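PDB 5IL5: MlnD from Bacillus methylotrophicus, which probably dehydrates a carrier-bound polyketide intermediate through this dehydratase domain of a trans-AT synthase associated with macrolactin. Local coordinates for residues Arg194-Ala206 with Asp247-Gln259. Residues are numbered along the deposited sequence; the frame is centred on the assembly and turned at random.
Sequences RNGQVLLKIKAKA and DHETEPVYVYAEQ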
# COMPACT_ATOMS: atom_id res chain seq x y z
N ARG A 194 9.72 15.98 -43.36
CA ARG A 194 10.31 15.67 -44.65
C ARG A 194 10.56 14.17 -44.78
O ARG A 194 11.14 13.56 -43.89
CB ARG A 194 11.65 16.38 -44.83
CG ARG A 194 11.80 17.73 -44.13
CD ARG A 194 13.16 18.31 -44.44
NE ARG A 194 14.19 17.29 -44.26
CZ ARG A 194 15.48 17.47 -44.48
NH1 ARG A 194 15.96 18.63 -44.91
NH2 ARG A 194 16.32 16.46 -44.27
N ASN A 195 10.13 13.59 -45.91
CA ASN A 195 10.54 12.24 -46.30
C ASN A 195 10.06 11.19 -45.30
O ASN A 195 10.73 10.17 -45.10
CB ASN A 195 12.06 12.17 -46.46
CG ASN A 195 12.50 10.96 -47.26
OD1 ASN A 195 11.96 10.66 -48.33
ND2 ASN A 195 13.49 10.24 -46.73
N GLY A 196 8.91 11.42 -44.68
CA GLY A 196 8.42 10.51 -43.67
C GLY A 196 9.19 10.63 -42.37
O GLY A 196 9.31 9.65 -41.63
N GLN A 197 9.71 11.82 -42.10
CA GLN A 197 10.39 12.13 -40.85
C GLN A 197 9.83 13.46 -40.35
O GLN A 197 9.41 14.30 -41.15
CB GLN A 197 11.90 12.24 -41.07
CG GLN A 197 12.52 11.03 -41.78
CD GLN A 197 13.98 11.27 -42.15
OE1 GLN A 197 14.43 12.41 -42.30
NE2 GLN A 197 14.73 10.18 -42.30
N VAL A 198 9.77 13.62 -39.03
CA VAL A 198 9.19 14.83 -38.44
C VAL A 198 10.01 15.20 -37.21
O VAL A 198 10.35 14.33 -36.40
CB VAL A 198 7.71 14.63 -38.07
CG1 VAL A 198 7.54 13.61 -36.97
CG2 VAL A 198 7.07 15.96 -37.68
N LEU A 199 10.33 16.48 -37.08
CA LEU A 199 10.96 17.02 -35.87
C LEU A 199 10.02 18.06 -35.29
O LEU A 199 9.73 19.08 -35.94
CB LEU A 199 12.33 17.63 -36.18
CG LEU A 199 13.14 18.14 -34.98
CD1 LEU A 199 13.48 17.01 -34.01
CD2 LEU A 199 14.41 18.84 -35.44
N LEU A 200 9.55 17.82 -34.06
CA LEU A 200 8.70 18.77 -33.36
C LEU A 200 9.50 19.58 -32.36
O LEU A 200 10.36 19.05 -31.66
CB LEU A 200 7.57 18.04 -32.62
CG LEU A 200 6.64 17.16 -33.45
CD1 LEU A 200 5.55 16.59 -32.56
CD2 LEU A 200 6.03 17.95 -34.59
N LYS A 201 9.21 20.88 -32.31
CA LYS A 201 9.70 21.75 -31.26
C LYS A 201 8.66 21.78 -30.16
O LYS A 201 7.51 22.17 -30.40
CB LYS A 201 9.98 23.16 -31.76
CG LYS A 201 10.26 24.15 -30.64
CD LYS A 201 11.57 23.84 -29.95
CE LYS A 201 11.93 24.93 -28.98
NZ LYS A 201 11.18 24.75 -27.70
N ILE A 202 9.05 21.38 -28.95
CA ILE A 202 8.10 21.29 -27.86
C ILE A 202 8.58 22.16 -26.72
O ILE A 202 9.76 22.50 -26.60
CB ILE A 202 7.89 19.84 -27.39
CG1 ILE A 202 9.20 19.21 -26.92
CG2 ILE A 202 7.29 19.03 -28.52
CD1 ILE A 202 9.00 18.07 -25.94
N LYS A 203 7.63 22.56 -25.89
CA LYS A 203 7.91 23.29 -24.66
C LYS A 203 7.19 22.56 -23.54
O LYS A 203 5.96 22.54 -23.51
CB LYS A 203 7.48 24.75 -24.79
CG LYS A 203 7.67 25.57 -23.54
CD LYS A 203 7.30 27.02 -23.78
CE LYS A 203 7.22 27.76 -22.47
NZ LYS A 203 8.54 27.82 -21.82
N ALA A 204 7.96 21.97 -22.64
CA ALA A 204 7.37 21.23 -21.55
C ALA A 204 6.70 22.21 -20.60
O ALA A 204 7.02 23.39 -20.54
CB ALA A 204 8.41 20.40 -20.81
N LYS A 205 5.74 21.69 -19.85
CA LYS A 205 4.98 22.49 -18.90
C LYS A 205 5.42 22.05 -17.52
O LYS A 205 5.32 20.86 -17.19
CB LYS A 205 3.49 22.26 -19.12
CG LYS A 205 3.02 22.70 -20.49
CD LYS A 205 1.70 22.06 -20.85
CE LYS A 205 1.26 22.47 -22.23
NZ LYS A 205 0.14 21.61 -22.66
N ALA A 206 5.90 22.99 -16.71
CA ALA A 206 6.26 22.63 -15.35
C ALA A 206 5.01 22.14 -14.65
O ALA A 206 3.96 22.79 -14.68
CB ALA A 206 6.89 23.80 -14.61
N ASP A 247 17.39 9.74 -19.73
CA ASP A 247 17.65 10.97 -18.98
C ASP A 247 16.32 11.68 -18.80
O ASP A 247 15.74 12.17 -19.77
CB ASP A 247 18.66 11.85 -19.71
CG ASP A 247 19.06 13.07 -18.90
OD1 ASP A 247 18.37 13.39 -17.91
OD2 ASP A 247 20.07 13.72 -19.26
N HIS A 248 15.84 11.73 -17.56
CA HIS A 248 14.58 12.39 -17.24
C HIS A 248 14.78 13.71 -16.52
O HIS A 248 13.79 14.36 -16.16
CB HIS A 248 13.72 11.47 -16.38
CG HIS A 248 14.37 11.09 -15.09
ND1 HIS A 248 14.51 11.98 -14.05
CD2 HIS A 248 14.93 9.93 -14.68
CE1 HIS A 248 15.12 11.38 -13.04
NE2 HIS A 248 15.39 10.14 -13.40
N GLU A 249 16.03 14.14 -16.30
CA GLU A 249 16.29 15.43 -15.68
C GLU A 249 16.55 16.51 -16.72
O GLU A 249 16.13 17.66 -16.53
CB GLU A 249 17.49 15.33 -14.74
CG GLU A 249 17.24 14.51 -13.48
CD GLU A 249 18.53 14.11 -12.77
OE1 GLU A 249 19.61 14.29 -13.35
OE2 GLU A 249 18.45 13.63 -11.62
N THR A 250 17.21 16.18 -17.83
CA THR A 250 17.46 17.19 -18.86
C THR A 250 16.16 17.60 -19.52
O THR A 250 15.27 16.77 -19.76
CB THR A 250 18.44 16.67 -19.91
OG1 THR A 250 19.62 16.18 -19.25
CG2 THR A 250 18.86 17.81 -20.82
N GLU A 251 16.05 18.88 -19.82
CA GLU A 251 14.81 19.43 -20.36
C GLU A 251 14.57 18.90 -21.77
O GLU A 251 15.46 19.02 -22.63
CB GLU A 251 14.90 20.95 -20.37
CG GLU A 251 13.60 21.68 -20.72
CD GLU A 251 12.47 21.41 -19.73
OE1 GLU A 251 12.76 20.90 -18.62
OE2 GLU A 251 11.30 21.73 -20.05
N PRO A 252 13.42 18.30 -22.05
CA PRO A 252 13.11 17.89 -23.43
C PRO A 252 12.72 19.09 -24.29
O PRO A 252 12.00 19.98 -23.85
CB PRO A 252 11.95 16.91 -23.25
CG PRO A 252 11.27 17.36 -22.01
CD PRO A 252 12.35 17.90 -21.12
N VAL A 253 13.23 19.10 -25.52
CA VAL A 253 13.09 20.25 -26.40
C VAL A 253 12.49 19.82 -27.73
O VAL A 253 11.69 20.55 -28.33
CB VAL A 253 14.45 20.94 -26.62
CG1 VAL A 253 14.30 22.17 -27.51
CG2 VAL A 253 15.08 21.33 -25.30
N TYR A 254 12.87 18.64 -28.21
CA TYR A 254 12.45 18.17 -29.53
C TYR A 254 11.89 16.76 -29.45
O TYR A 254 12.20 15.99 -28.54
CB TYR A 254 13.62 18.17 -30.52
CG TYR A 254 14.19 19.53 -30.83
CD1 TYR A 254 13.60 20.34 -31.79
CD2 TYR A 254 15.33 19.99 -30.18
CE1 TYR A 254 14.13 21.57 -32.08
CE2 TYR A 254 15.85 21.22 -30.47
CZ TYR A 254 15.24 22.01 -31.42
OH TYR A 254 15.77 23.25 -31.72
N VAL A 255 11.05 16.44 -30.43
CA VAL A 255 10.57 15.08 -30.66
C VAL A 255 10.80 14.72 -32.12
O VAL A 255 10.33 15.42 -33.02
CB VAL A 255 9.08 14.95 -30.28
CG1 VAL A 255 8.50 13.61 -30.74
CG2 VAL A 255 8.89 15.14 -28.77
N TYR A 256 11.53 13.63 -32.36
CA TYR A 256 11.86 13.16 -33.71
C TYR A 256 11.27 11.77 -33.94
O TYR A 256 11.40 10.89 -33.09
CB TYR A 256 13.38 13.12 -33.91
CG TYR A 256 13.80 12.53 -35.23
CD1 TYR A 256 13.73 13.27 -36.41
CD2 TYR A 256 14.28 11.23 -35.31
CE1 TYR A 256 14.12 12.74 -37.62
CE2 TYR A 256 14.67 10.68 -36.52
CZ TYR A 256 14.59 11.44 -37.67
OH TYR A 256 14.97 10.91 -38.88
N ALA A 257 10.63 11.57 -35.10
CA ALA A 257 9.97 10.31 -35.42
C ALA A 257 10.23 9.92 -36.87
O ALA A 257 10.36 10.79 -37.73
CB ALA A 257 8.46 10.41 -35.15
N GLU A 258 10.29 8.61 -37.15
CA GLU A 258 10.56 8.17 -38.51
C GLU A 258 10.04 6.76 -38.78
O GLU A 258 9.64 6.02 -37.88
CB GLU A 258 12.06 8.21 -38.81
CG GLU A 258 12.92 7.44 -37.83
CD GLU A 258 14.35 7.30 -38.32
OE1 GLU A 258 14.82 8.22 -39.04
OE2 GLU A 258 15.00 6.28 -38.01
N GLN A 259 10.05 6.43 -40.08
CA GLN A 259 9.73 5.13 -40.69
C GLN A 259 8.23 5.01 -40.95
O GLN A 259 7.81 4.85 -42.11
CB GLN A 259 10.20 3.93 -39.87
CG GLN A 259 11.47 3.29 -40.43
CD GLN A 259 11.72 1.90 -39.89
OE1 GLN A 259 11.22 1.51 -38.83
NE2 GLN A 259 12.53 1.14 -40.64
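Five backbone hydrogen bonds join Val-198, Leu-200 and Ile-202 to Ala-257, Val-255 and Val-253, tying strands 197-202 and 254-258 into an antiparallel pair. Val-198 and Ala-257 exchange two bonds, as do Leu-200 and Val-255; Leu-200 N to Val-255 O spans 2.7 Å and is nearly straight at 173°. Beyond them Ile-202 N gives a single bond, 2.8 Å, to Val-253 O, next to the classic bulge that Val-253 and Tyr-254 form against Leu-272 of strand 266-272.

Apolar contacts line both faces. On one, Val-198 CG1 lies 3.8 Å from Ala-257 CB, and Leu-200 CB meets Val-255 CB. Ile-202, its CG1 held between the backbone N and carbonyl carbon (chi1 59°), swings CD1 across Val-255 at about a right angle, 4.1 Å from CG2. On the other, Leu-199 CD1 wedges between the tyrosines, 3.7 Å from Tyr-254 CB and at the edge of the Tyr-256 ring. Leu-154 and helix 155-158 cover this side.

Polar side chains gather at the ends. Tyr-256 OH donates to Glu-258 OE1 (2.7 Å) along its own strand, on the anti side but tilted out of the carboxylate plane. Gln-197 slants across Tyr-256, CD 3.4 Å from OH and amide plane 67° from the ring, without an NE2-OH hydrogen bond. Lys-201, bent at chi2 and chi4, brings CE to Val-253 CG1 (3.9 Å); its NZ hydrogen-bonds to Ile-202 O, the next carbonyl along, from above the carbonyl plane.

In this predicted C-terminal hotdog fold, backbone groups supply every hydrogen bond between the segments. The Val-198, Leu-200, Val-255 and Ala-257 face is apolar; opposite, Leu-199 and the tyrosines pack among polar side chains. No salt bridge links the segments, so pairing probably depends little on charge.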